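Local coordinates for protein CutA1 (Shewanella, PDB 3AHP) that probably contributes to tolerance of divalent metal ions and forms a stable trimer of GlnB-like subunits, at residues B[16-21]-B[78-83]; B[21-26]-B[33-38]; B[42-45]-B[50-53]; B[69-74]-B[84-89]. All coordinates share one frame; numbering follows the deposited sequence.

Contact 1: residues B[16-21]-B[78-83]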
loop_
_atom_site.group_PDB
_atom_site.type_symbol
_atom_site.label_atom_id
_atom_site.label_comp_id
_atom_site.label_asym_id
_atom_site.label_seq_id
_atom_site.Cartn_x
_atom_site.Cartn_y
_atom_site.Cartn_z
ATOM N N ALA B 16 -17.897 0.016 5.354
ATOM C CA ALA B 16 -17.214 1.137 5.991
ATOM C C ALA B 16 -17.572 1.289 7.463
ATOM O O ALA B 16 -16.753 1.768 8.243
ATOM C CB ALA B 16 -17.481 2.448 5.242
ATOM N N ASP B 17 -18.805 0.937 7.829
ATOM C CA ASP B 17 -19.228 1.006 9.225
ATOM C C ASP B 17 -18.387 0.093 10.116
ATOM O O ASP B 17 -17.978 0.461 11.223
ATOM C CB ASP B 17 -20.707 0.649 9.357
ATOM C CG ASP B 17 -21.603 1.670 8.702
ATOM O OD1 ASP B 17 -21.318 2.881 8.827
ATOM O OD2 ASP B 17 -22.550 1.264 8.003
ATOM N N ILE B 18 -18.158 -1.118 9.632
ATOM C CA ILE B 18 -17.303 -2.032 10.329
ATOM C C ILE B 18 -15.868 -1.481 10.415
ATOM O O ILE B 18 -15.233 -1.539 11.466
ATOM C CB ILE B 18 -17.367 -3.428 9.679
ATOM C CG1 ILE B 18 -18.818 -3.932 9.688
ATOM C CG2 ILE B 18 -16.392 -4.401 10.361
ATOM C CD1 ILE B 18 -19.098 -5.140 8.772
ATOM N N ALA B 19 -15.363 -0.941 9.312
ATOM C CA ALA B 19 -13.999 -0.407 9.285
ATOM C C ALA B 19 -13.858 0.687 10.333
ATOM O O ALA B 19 -12.904 0.700 11.123
ATOM C CB ALA B 19 -13.662 0.127 7.910
ATOM N N CYS B 20 -14.867 1.546 10.386
ATOM C CA CYS B 20 -14.914 2.611 11.350
ATOM C C CYS B 20 -14.937 2.118 12.789
ATOM O O CYS B 20 -14.269 2.668 13.655
ATOM C CB CYS B 20 -16.110 3.504 11.090
ATOM S SG CYS B 20 -16.018 5.014 12.064
ATOM N N ARG B 21 -15.749 1.107 13.048
ATOM C CA ARG B 21 -15.857 0.519 14.359
ATOM C C ARG B 21 -14.506 -0.066 14.809
ATOM O O ARG B 21 -14.046 0.204 15.914
ATOM C CB ARG B 21 -16.966 -0.535 14.339
ATOM C CG ARG B 21 -17.539 -0.914 15.702
ATOM C CD ARG B 21 -18.977 -1.476 15.586
ATOM N NE ARG B 21 -19.015 -2.885 15.168
ATOM C CZ ARG B 21 -19.689 -3.342 14.109
ATOM N NH1 ARG B 21 -20.393 -2.502 13.342
ATOM N NH2 ARG B 21 -19.646 -4.637 13.808
ATOM N N MET B 78 -13.012 -8.790 15.966
ATOM C CA MET B 78 -14.080 -7.863 15.587
ATOM C C MET B 78 -14.579 -8.077 14.171
ATOM O O MET B 78 -15.692 -7.707 13.849
ATOM C CB MET B 78 -13.631 -6.414 15.757
ATOM C CG MET B 78 -13.297 -6.065 17.185
ATOM S SD MET B 78 -13.085 -4.305 17.493
ATOM C CE MET B 78 -14.680 -3.623 16.987
ATOM N N HIS B 79 -13.723 -8.597 13.307
ATOM C CA HIS B 79 -14.084 -8.861 11.929
ATOM C C HIS B 79 -15.116 -9.985 11.840
ATOM O O HIS B 79 -15.042 -10.961 12.592
ATOM C CB HIS B 79 -12.828 -9.245 11.148
ATOM C CG HIS B 79 -12.974 -9.129 9.664
ATOM N ND1 HIS B 79 -12.432 -8.087 8.941
ATOM C CD2 HIS B 79 -13.583 -9.936 8.763
ATOM C CE1 HIS B 79 -12.685 -8.267 7.659
ATOM N NE2 HIS B 79 -13.380 -9.381 7.524
ATOM N N PRO B 80 -16.047 -9.879 10.876
ATOM C CA PRO B 80 -17.109 -10.884 10.824
ATOM C C PRO B 80 -16.681 -12.203 10.202
ATOM O O PRO B 80 -17.301 -13.224 10.498
ATOM C CB PRO B 80 -18.219 -10.231 9.988
ATOM C CG PRO B 80 -17.679 -8.971 9.453
ATOM C CD PRO B 80 -16.406 -8.625 10.192
ATOM N N TYR B 81 -15.647 -12.192 9.351
ATOM C CA TYR B 81 -15.145 -13.423 8.738
ATOM C C TYR B 81 -14.119 -14.140 9.628
ATOM O O TYR B 81 -13.315 -13.502 10.292
ATOM C CB TYR B 81 -14.480 -13.166 7.398
ATOM C CG TYR B 81 -15.250 -12.375 6.383
ATOM C CD1 TYR B 81 -14.564 -11.643 5.419
ATOM C CD2 TYR B 81 -16.638 -12.431 6.309
ATOM C CE1 TYR B 81 -15.219 -10.924 4.466
ATOM C CE2 TYR B 81 -17.325 -11.721 5.325
ATOM C CZ TYR B 81 -16.598 -10.970 4.400
ATOM O OH TYR B 81 -17.221 -10.209 3.426
ATOM N N GLU B 82 -14.112 -15.470 9.570
ATOM C CA GLU B 82 -13.194 -16.281 10.349
ATOM C C GLU B 82 -11.757 -15.956 9.993
ATOM O O GLU B 82 -10.884 -16.020 10.842
ATOM C CB GLU B 82 -13.439 -17.762 10.078
ATOM C CG GLU B 82 -14.286 -18.461 11.101
ATOM C CD GLU B 82 -14.548 -19.925 10.735
ATOM O OE1 GLU B 82 -15.694 -20.387 10.931
ATOM O OE2 GLU B 82 -13.608 -20.611 10.272
ATOM N N VAL B 83 -11.514 -15.695 8.710
ATOM C CA VAL B 83 -10.169 -15.533 8.168
ATOM C C VAL B 83 -10.071 -14.228 7.363
ATOM O O VAL B 83 -10.065 -14.251 6.146
ATOM C CB VAL B 83 -9.822 -16.721 7.263
ATOM C CG1 VAL B 83 -8.385 -16.627 6.741
ATOM C CG2 VAL B 83 -10.074 -18.022 7.983
#
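Ile-18 and Pro-80 meet by a single pair of carbons, Ile-18 CD1 lying 4.1 Å from Pro-80 CG. The isoleucine makes the approach with its longer branch. CG1 sits beside the backbone N and opposite the carbonyl carbon (chi1 -58°), and the next bond runs on almost straight, carrying CD1 outward to the proline; the two side chains pass each other at a slant. One helical turn after Ile-18, Arg-21 is met by Met-78. The methionine chain is extended through CG and then folds at the last torsion (chi3 59°), turning CE to the helix, 4.0 Å from Arg-21 O and 4.1 Å from Arg-21 CG. The arginine thus offers the aliphatic root of its side chain and its own carbonyl. In the ferredoxin-like fold that CutA1 shares with the GlnB-like proteins, two helices lie on one face of an antiparallel sheet, and here the start of helix 16-28 comes up against the end of helix 68-78 and the loop leaving it. Met-78 also packs on Ile-22 and Ala-25 of the first helix. Pro-80 rests against Pro-14 as well, while Ile-18 has Cys-13 of strand 6-13 as a further neighbour.

Contact 2: residues B[21-26]-B[33-38]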
loop_
_atom_site.group_PDB
_atom_site.type_symbol
_atom_site.label_atom_id
_atom_site.label_comp_id
_atom_site.label_asym_id
_atom_site.label_seq_id
_atom_site.Cartn_x
_atom_site.Cartn_y
_atom_site.Cartn_z
ATOM N N ARG B 21 -15.749 1.107 13.048
ATOM C CA ARG B 21 -15.857 0.519 14.359
ATOM C C ARG B 21 -14.506 -0.066 14.809
ATOM O O ARG B 21 -14.046 0.204 15.914
ATOM C CB ARG B 21 -16.966 -0.535 14.339
ATOM C CG ARG B 21 -17.539 -0.914 15.702
ATOM C CD ARG B 21 -18.977 -1.476 15.586
ATOM N NE ARG B 21 -19.015 -2.885 15.168
ATOM C CZ ARG B 21 -19.689 -3.342 14.109
ATOM N NH1 ARG B 21 -20.393 -2.502 13.342
ATOM N NH2 ARG B 21 -19.646 -4.637 13.808
ATOM N N ILE B 22 -13.875 -0.860 13.951
ATOM C CA ILE B 22 -12.566 -1.415 14.233
ATOM C C ILE B 22 -11.491 -0.335 14.317
ATOM O O ILE B 22 -10.720 -0.315 15.272
ATOM C CB ILE B 22 -12.176 -2.525 13.217
ATOM C CG1 ILE B 22 -13.214 -3.657 13.251
ATOM C CG2 ILE B 22 -10.774 -3.072 13.511
ATOM C CD1 ILE B 22 -13.171 -4.624 12.073
ATOM N N ALA B 23 -11.436 0.570 13.342
ATOM C CA ALA B 23 -10.552 1.751 13.464
ATOM C C ALA B 23 -10.642 2.459 14.831
ATOM O O ALA B 23 -9.623 2.668 15.498
ATOM C CB ALA B 23 -10.827 2.757 12.342
ATOM N N THR B 24 -11.857 2.853 15.212
ATOM C CA THR B 24 -12.112 3.522 16.483
ATOM C C THR B 24 -11.571 2.714 17.678
ATOM O O THR B 24 -10.837 3.234 18.518
ATOM C CB THR B 24 -13.628 3.864 16.653
ATOM O OG1 THR B 24 -14.046 4.723 15.593
ATOM C CG2 THR B 24 -13.898 4.564 17.954
ATOM N N ALA B 25 -11.885 1.431 17.723
ATOM C CA ALA B 25 -11.387 0.594 18.787
ATOM C C ALA B 25 -9.859 0.663 18.827
ATOM O O ALA B 25 -9.247 0.983 19.849
ATOM C CB ALA B 25 -11.883 -0.852 18.606
ATOM N N LEU B 26 -9.252 0.368 17.688
ATOM C CA LEU B 26 -7.811 0.390 17.546
ATOM C C LEU B 26 -7.239 1.695 18.071
ATOM O O LEU B 26 -6.271 1.696 18.827
ATOM C CB LEU B 26 -7.456 0.227 16.070
ATOM C CG LEU B 26 -6.760 -1.068 15.674
ATOM C CD1 LEU B 26 -6.863 -2.131 16.753
ATOM C CD2 LEU B 26 -7.296 -1.544 14.358
ATOM N N ALA B 33 -1.527 4.266 16.298
ATOM C CA ALA B 33 -1.511 5.722 16.363
ATOM C C ALA B 33 -2.500 6.256 15.362
ATOM O O ALA B 33 -3.232 7.207 15.656
ATOM C CB ALA B 33 -0.119 6.269 16.080
ATOM N N CYS B 34 -2.547 5.604 14.199
ATOM C CA CYS B 34 -3.373 6.062 13.091
ATOM C C CYS B 34 -3.853 4.934 12.190
ATOM O O CYS B 34 -3.099 3.995 11.872
ATOM C CB CYS B 34 -2.637 7.085 12.237
ATOM S SG CYS B 34 -3.550 7.512 10.739
ATOM N N VAL B 35 -5.088 5.101 11.716
ATOM C CA VAL B 35 -5.722 4.139 10.840
ATOM C C VAL B 35 -6.416 4.824 9.671
ATOM O O VAL B 35 -7.180 5.774 9.844
ATOM C CB VAL B 35 -6.738 3.238 11.600
ATOM C CG1 VAL B 35 -7.506 2.364 10.624
ATOM C CG2 VAL B 35 -6.033 2.383 12.628
ATOM N N GLN B 36 -6.206 4.278 8.483
ATOM C CA GLN B 36 -6.699 4.883 7.251
ATOM C C GLN B 36 -7.726 3.956 6.629
ATOM O O GLN B 36 -7.475 2.771 6.444
ATOM C CB GLN B 36 -5.522 5.103 6.295
ATOM C CG GLN B 36 -5.831 5.848 5.003
ATOM C CD GLN B 36 -4.629 5.876 4.050
ATOM O OE1 GLN B 36 -3.606 6.498 4.339
ATOM N NE2 GLN B 36 -4.730 5.140 2.945
ATOM N N ILE B 37 -8.913 4.489 6.390
ATOM C CA ILE B 37 -9.952 3.762 5.701
ATOM C C ILE B 37 -10.142 4.372 4.334
ATOM O O ILE B 37 -10.578 5.516 4.218
ATOM C CB ILE B 37 -11.296 3.877 6.439
ATOM C CG1 ILE B 37 -11.169 3.436 7.903
ATOM C CG2 ILE B 37 -12.397 3.135 5.672
ATOM C CD1 ILE B 37 -12.411 3.784 8.759
ATOM N N GLY B 38 -9.830 3.609 3.295
ATOM C CA GLY B 38 -10.062 4.057 1.926
ATOM C C GLY B 38 -11.495 3.862 1.465
ATOM O O GLY B 38 -12.292 3.172 2.107
#
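Val-35 places CG1 across from its backbone N (chi1 173°), which leaves both methyls spread toward helix 16-28, and Ile-37 runs its long branch out almost fully extended (chi2 169°) to bring CD1 to the same helix. Both residues point from strand 34-38 at Ala-23, within the first beta-alpha-beta unit of the ferredoxin-like fold. The helix and strand segments run antiparallel, at 171°, with their axes 8.5 Å apart. The small Ala-23 faces the sheet at the point of closest backbone approach: its CA is 6.0 Å from Val-35 CA, and its single methyl is shared between two branched residues. Ala-23 CB stands 3.8 Å from Val-35 CG1 and 4.0 Å from Ile-37 CD1. All of this is apolar and buried, with no hydrogen bond crossing between helix and strand. Met-59 of strand 50-64 closes in on Ala-23 and Val-35 from the neighbouring strand. Ile-44 of the third subunit packs on both Ala-23 and Ile-37, and strand 34-38 pairs antiparallel with a strand of that subunit, so the layer runs straight into the trimer interface. A turn along the helix, the other methyl of the valine is taken up by Leu-26, whose CB lies 4.3 Å from Val-35 CG2.

Contact 3: residues B[42-45]-B[50-53]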
loop_
_atom_site.group_PDB
_atom_site.type_symbol
_atom_site.label_atom_id
_atom_site.label_comp_id
_atom_site.label_asym_id
_atom_site.label_seq_id
_atom_site.Cartn_x
_atom_site.Cartn_y
_atom_site.Cartn_z
ATOM N N GLU B 42 -12.554 -3.468 -4.942
ATOM C CA GLU B 42 -13.111 -4.716 -5.376
ATOM C C GLU B 42 -12.157 -5.834 -5.156
ATOM O O GLU B 42 -11.090 -5.830 -5.650
ATOM C CB GLU B 42 -13.540 -4.662 -6.828
ATOM C CG GLU B 42 -14.751 -5.522 -7.133
ATOM C CD GLU B 42 -15.017 -5.680 -8.604
ATOM O OE1 GLU B 42 -14.254 -5.101 -9.377
ATOM O OE2 GLU B 42 -15.982 -6.369 -8.968
ATOM N N SER B 43 -12.563 -6.780 -4.350
ATOM C CA SER B 43 -11.715 -7.924 -4.056
ATOM C C SER B 43 -12.125 -9.138 -4.892
ATOM O O SER B 43 -13.272 -9.567 -4.863
ATOM C CB SER B 43 -11.768 -8.280 -2.571
ATOM O OG SER B 43 -11.106 -7.293 -1.798
ATOM N N ILE B 44 -11.156 -9.712 -5.589
ATOM C CA ILE B 44 -11.386 -10.855 -6.414
ATOM C C ILE B 44 -10.631 -12.044 -5.838
ATOM O O ILE B 44 -9.430 -11.967 -5.585
ATOM C CB ILE B 44 -10.941 -10.579 -7.869
ATOM C CG1 ILE B 44 -11.333 -9.156 -8.281
ATOM C CG2 ILE B 44 -11.546 -11.605 -8.835
ATOM C CD1 ILE B 44 -12.705 -9.041 -8.895
ATOM N N TYR B 45 -11.360 -13.148 -5.665
ATOM C CA TYR B 45 -10.872 -14.327 -4.955
ATOM C C TYR B 45 -11.796 -15.524 -5.242
ATOM O O TYR B 45 -12.953 -15.356 -5.666
ATOM C CB TYR B 45 -10.816 -14.053 -3.443
ATOM C CG TYR B 45 -12.176 -13.770 -2.856
ATOM C CD1 TYR B 45 -12.935 -14.794 -2.280
ATOM C CD2 TYR B 45 -12.768 -12.517 -3.005
ATOM C CE1 TYR B 45 -14.203 -14.561 -1.831
ATOM C CE2 TYR B 45 -14.053 -12.285 -2.572
ATOM C CZ TYR B 45 -14.760 -13.304 -1.979
ATOM O OH TYR B 45 -16.025 -13.061 -1.511
ATOM N N ASN B 50 -15.830 -21.088 -7.269
ATOM C CA ASN B 50 -16.314 -20.019 -8.081
ATOM C C ASN B 50 -15.492 -18.798 -7.898
ATOM O O ASN B 50 -14.818 -18.647 -6.935
ATOM C CB ASN B 50 -17.716 -19.644 -7.686
ATOM C CG ASN B 50 -18.618 -20.793 -7.585
ATOM O OD1 ASN B 50 -18.952 -21.412 -8.568
ATOM N ND2 ASN B 50 -19.083 -21.051 -6.394
ATOM N N ILE B 51 -15.609 -17.912 -8.857
ATOM C CA ILE B 51 -14.895 -16.657 -8.891
ATOM C C ILE B 51 -15.778 -15.557 -8.294
ATOM O O ILE B 51 -16.896 -15.318 -8.744
ATOM C CB ILE B 51 -14.440 -16.354 -10.341
ATOM C CG1 ILE B 51 -12.972 -15.928 -10.371
ATOM C CG2 ILE B 51 -15.402 -15.405 -11.071
ATOM C CD1 ILE B 51 -12.775 -14.438 -10.333
ATOM N N CYS B 52 -15.339 -15.020 -7.166
ATOM C CA CYS B 52 -16.155 -14.082 -6.418
ATOM C C CYS B 52 -15.538 -12.696 -6.454
ATOM O O CYS B 52 -14.338 -12.550 -6.688
ATOM C CB CYS B 52 -16.340 -14.557 -4.975
ATOM S SG CYS B 52 -17.069 -16.222 -4.831
ATOM N N GLN B 53 -16.393 -11.681 -6.362
ATOM C CA GLN B 53 -15.964 -10.306 -6.173
ATOM C C GLN B 53 -16.855 -9.633 -5.148
ATOM O O GLN B 53 -18.035 -9.367 -5.416
ATOM C CB GLN B 53 -15.993 -9.520 -7.486
ATOM C CG GLN B 53 -17.180 -9.810 -8.403
ATOM C CD GLN B 53 -16.755 -10.486 -9.713
ATOM O OE1 GLN B 53 -17.117 -11.642 -9.981
ATOM N NE2 GLN B 53 -15.936 -9.787 -10.507
#
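The beta hairpin of strands 41-47 and 50-64 is held here by Tyr-45 and Cys-52, a hydrogen-bonded antiparallel pair. Tyr-45 N gives a bond of 3.2 Å to Cys-52 O, arriving tilted 31° from the carbonyl plane. The return bond, Cys-52 N to Tyr-45 O at 2.8 Å, is straighter at the acceptor, with a C=O...N angle of 168°. The tyrosine ring then swings across to the partner strand: chi1 of 63° puts CG between the backbone N and the carbonyl carbon, which lays one face over Cys-52. Cys-52 CB sits above that face, displaced toward the rim and 3.6 Å from Tyr-45 CZ, a CH-pi contact. Cys-52 SG lies oblique to the ring, 5.1 Å from its centroid. Trimming the tyrosine to an alanine here would probably strip Cys-52 of its aromatic cover and leave Ser-54 without the weak bond it shares with the phenol oxygen.

On the face of the sheet away from Tyr-45 and Cys-52, Ile-44 and Gln-53 form the non-hydrogen-bonded pair and lie side by side, Ile-44 CD1 being 3.6 Å from Gln-53 CB. The carboxylate of Glu-42 runs alongside the same glutamine, with Glu-42 OE2 3.5 Å from Gln-53 CB. Ile-44 CG2 leans the other way, to the CD1 methyl of Ile-51. Val-27 of the second subunit packs on both isoleucines, and strand 42-45 pairs antiparallel with a strand of that subunit, an intersubunit sheet made by a projecting hairpin as in other CutA1 trimers.

Contact 4: residues B[69-74]-B[84-89]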
loop_
_atom_site.group_PDB
_atom_site.type_symbol
_atom_site.label_atom_id
_atom_site.label_comp_id
_atom_site.label_asym_id
_atom_site.label_seq_id
_atom_site.Cartn_x
_atom_site.Cartn_y
_atom_site.Cartn_z
ATOM N N PRO B 69 0.649 -8.219 18.308
ATOM C CA PRO B 69 -0.200 -9.345 18.721
ATOM C C PRO B 69 -1.590 -8.931 19.224
ATOM O O PRO B 69 -2.566 -9.643 18.989
ATOM C CB PRO B 69 0.625 -10.011 19.826
ATOM C CG PRO B 69 2.032 -9.694 19.457
ATOM C CD PRO B 69 1.971 -8.276 18.958
ATOM N N ALA B 70 -1.684 -7.761 19.849
ATOM C CA ALA B 70 -2.956 -7.252 20.329
ATOM C C ALA B 70 -3.821 -6.679 19.195
ATOM O O ALA B 70 -5.049 -6.796 19.222
ATOM C CB ALA B 70 -2.736 -6.210 21.427
ATOM N N ILE B 71 -3.181 -6.035 18.222
ATOM C CA ILE B 71 -3.878 -5.537 17.042
ATOM C C ILE B 71 -4.512 -6.672 16.228
ATOM O O ILE B 71 -5.724 -6.686 15.984
ATOM C CB ILE B 71 -2.958 -4.691 16.175
ATOM C CG1 ILE B 71 -2.404 -3.538 17.023
ATOM C CG2 ILE B 71 -3.711 -4.161 14.936
ATOM C CD1 ILE B 71 -1.299 -2.721 16.366
ATOM N N GLU B 72 -3.711 -7.680 15.921
ATOM C CA GLU B 72 -4.234 -8.853 15.263
ATOM C C GLU B 72 -5.405 -9.446 16.038
ATOM O O GLU B 72 -6.454 -9.749 15.462
ATOM C CB GLU B 72 -3.153 -9.899 15.135
ATOM C CG GLU B 72 -3.673 -11.163 14.554
ATOM C CD GLU B 72 -2.608 -12.189 14.400
ATOM O OE1 GLU B 72 -2.513 -13.048 15.298
ATOM O OE2 GLU B 72 -1.838 -12.106 13.410
ATOM N N GLN B 73 -5.188 -9.678 17.331
ATOM C CA GLN B 73 -6.223 -10.210 18.193
ATOM C C GLN B 73 -7.501 -9.375 18.133
ATOM O O GLN B 73 -8.552 -9.880 17.789
ATOM C CB GLN B 73 -5.711 -10.344 19.631
ATOM C CG GLN B 73 -6.514 -11.324 20.491
ATOM C CD GLN B 73 -6.762 -12.649 19.779
ATOM O OE1 GLN B 73 -7.856 -12.891 19.265
ATOM N NE2 GLN B 73 -5.728 -13.472 19.680
ATOM N N LEU B 74 -7.382 -8.076 18.336
ATOM C CA LEU B 74 -8.528 -7.191 18.249
ATOM C C LEU B 74 -9.192 -7.195 16.860
ATOM O O LEU B 74 -10.417 -7.335 16.749
ATOM C CB LEU B 74 -8.151 -5.766 18.684
ATOM C CG LEU B 74 -9.300 -4.765 18.855
ATOM C CD1 LEU B 74 -10.399 -5.379 19.688
ATOM C CD2 LEU B 74 -8.838 -3.483 19.519
ATOM N N PRO B 84 -10.052 -13.074 8.054
ATOM C CA PRO B 84 -9.964 -11.785 7.368
ATOM C C PRO B 84 -8.625 -11.610 6.656
ATOM O O PRO B 84 -7.617 -12.175 7.079
ATOM C CB PRO B 84 -10.071 -10.770 8.513
ATOM C CG PRO B 84 -10.389 -11.563 9.748
ATOM C CD PRO B 84 -9.879 -12.922 9.510
ATOM N N GLU B 85 -8.604 -10.832 5.582
ATOM C CA GLU B 85 -7.321 -10.383 5.041
ATOM C C GLU B 85 -6.617 -9.525 6.093
ATOM O O GLU B 85 -7.212 -8.603 6.661
ATOM C CB GLU B 85 -7.529 -9.594 3.753
ATOM C CG GLU B 85 -6.332 -8.833 3.277
ATOM C CD GLU B 85 -6.588 -8.118 1.966
ATOM O OE1 GLU B 85 -7.711 -8.239 1.424
ATOM O OE2 GLU B 85 -5.676 -7.405 1.497
ATOM N N PHE B 86 -5.365 -9.855 6.376
ATOM C CA PHE B 86 -4.628 -9.137 7.399
ATOM C C PHE B 86 -3.155 -9.409 7.233
ATOM O O PHE B 86 -2.679 -10.478 7.609
ATOM C CB PHE B 86 -5.088 -9.581 8.783
ATOM C CG PHE B 86 -4.642 -8.692 9.895
ATOM C CD1 PHE B 86 -5.390 -7.556 10.244
ATOM C CD2 PHE B 86 -3.519 -9.027 10.656
ATOM C CE1 PHE B 86 -5.014 -6.747 11.350
ATOM C CE2 PHE B 86 -3.142 -8.255 11.771
ATOM C CZ PHE B 86 -3.899 -7.106 12.129
ATOM N N ILE B 87 -2.443 -8.469 6.608
ATOM C CA ILE B 87 -1.025 -8.635 6.397
ATOM C C ILE B 87 -0.208 -7.423 6.834
ATOM O O ILE B 87 -0.668 -6.271 6.788
ATOM C CB ILE B 87 -0.677 -9.015 4.949
ATOM C CG1 ILE B 87 -0.687 -7.784 4.049
ATOM C CG2 ILE B 87 -1.606 -10.099 4.416
ATOM C CD1 ILE B 87 -1.818 -7.780 3.057
ATOM N N ALA B 88 1.014 -7.709 7.265
ATOM C CA ALA B 88 1.949 -6.693 7.677
ATOM C C ALA B 88 3.088 -6.601 6.679
ATOM O O ALA B 88 3.646 -7.622 6.283
ATOM C CB ALA B 88 2.499 -7.020 9.078
ATOM N N THR B 89 3.485 -5.367 6.367
ATOM C CA THR B 89 4.751 -5.082 5.702
ATOM C C THR B 89 5.637 -4.185 6.575
ATOM O O THR B 89 5.132 -3.430 7.400
ATOM C CB THR B 89 4.509 -4.410 4.348
ATOM O OG1 THR B 89 4.116 -3.051 4.552
ATOM C CG2 THR B 89 3.394 -5.138 3.588
#
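Phe-86 rests the far end of its ring against the backbone of Glu-72: Phe-86 CZ is 3.6 Å from Glu-72 CA, and Phe-86 CE2 is 3.7 Å from Glu-72 CB. The glutamate meets it at a slant with the root of its chain, its CG coming within 4.1 Å of Phe-86 CE2. Ile-71 touches at the ring edge, near its plane, where its short branch brings CG2 to 4.1 Å from Phe-86 CZ; the two side chains cross at about a right angle. The reach of the ring comes from chi1 of -166°, which sets CG opposite the backbone N and sends the ring from the strand toward helix 68-78.

Around this first shell, Val-75 and Ile-76 of the same helix pack on the ring, as do Ile-9 and Thr-11 of strand 6-13. Cutting the ring back to an alanine here would probably open a gap between helix and sheet and leave Ile-71 and the backbone of Glu-72 without their aromatic neighbour. The carboxylate of Glu-72 is turned to another partner, with OE2 hydrogen-bonded to Tyr-68 OH. Further out, backbone hydrogen bonds of Ile-87 with Phe-10 and of Thr-89 with Leu-8 hold the strand in place beside strand 6-13, while Glu-85 forms a salt bridge with Lys-62 of the second subunit. A helix laid over the sheet and followed by a strand at the edge of the subunit's own sheet, which the second subunit extends, is the closing alpha-beta element of the ferredoxin-like fold.

Contacts 1, 2 and 4 share one layer, the two helices on their sheet, with centres 11 to 12 Å apart. Contacts 1 and 2 have Arg-21 in common and touch through Met-78 CB and Ile-22 CG1 at 3.7 Å. Contact 2 meets contact 4 where Leu-26 CD1 comes 3.7 Å from Leu-74 CD2, helix against helix. Contacts 1 and 4 interleave along the chain, segment 78-83 running directly into 84-89, and His-79 packs on Pro-84. Contact 3 stands apart, its centre about 25 Å from that of contact 2, yet strand 50-64 connects its hairpin to the same sheet. Between subunits the separation disappears, because the hairpin of contact 3 from one chain lies against the helix and strand of contact 2 in another.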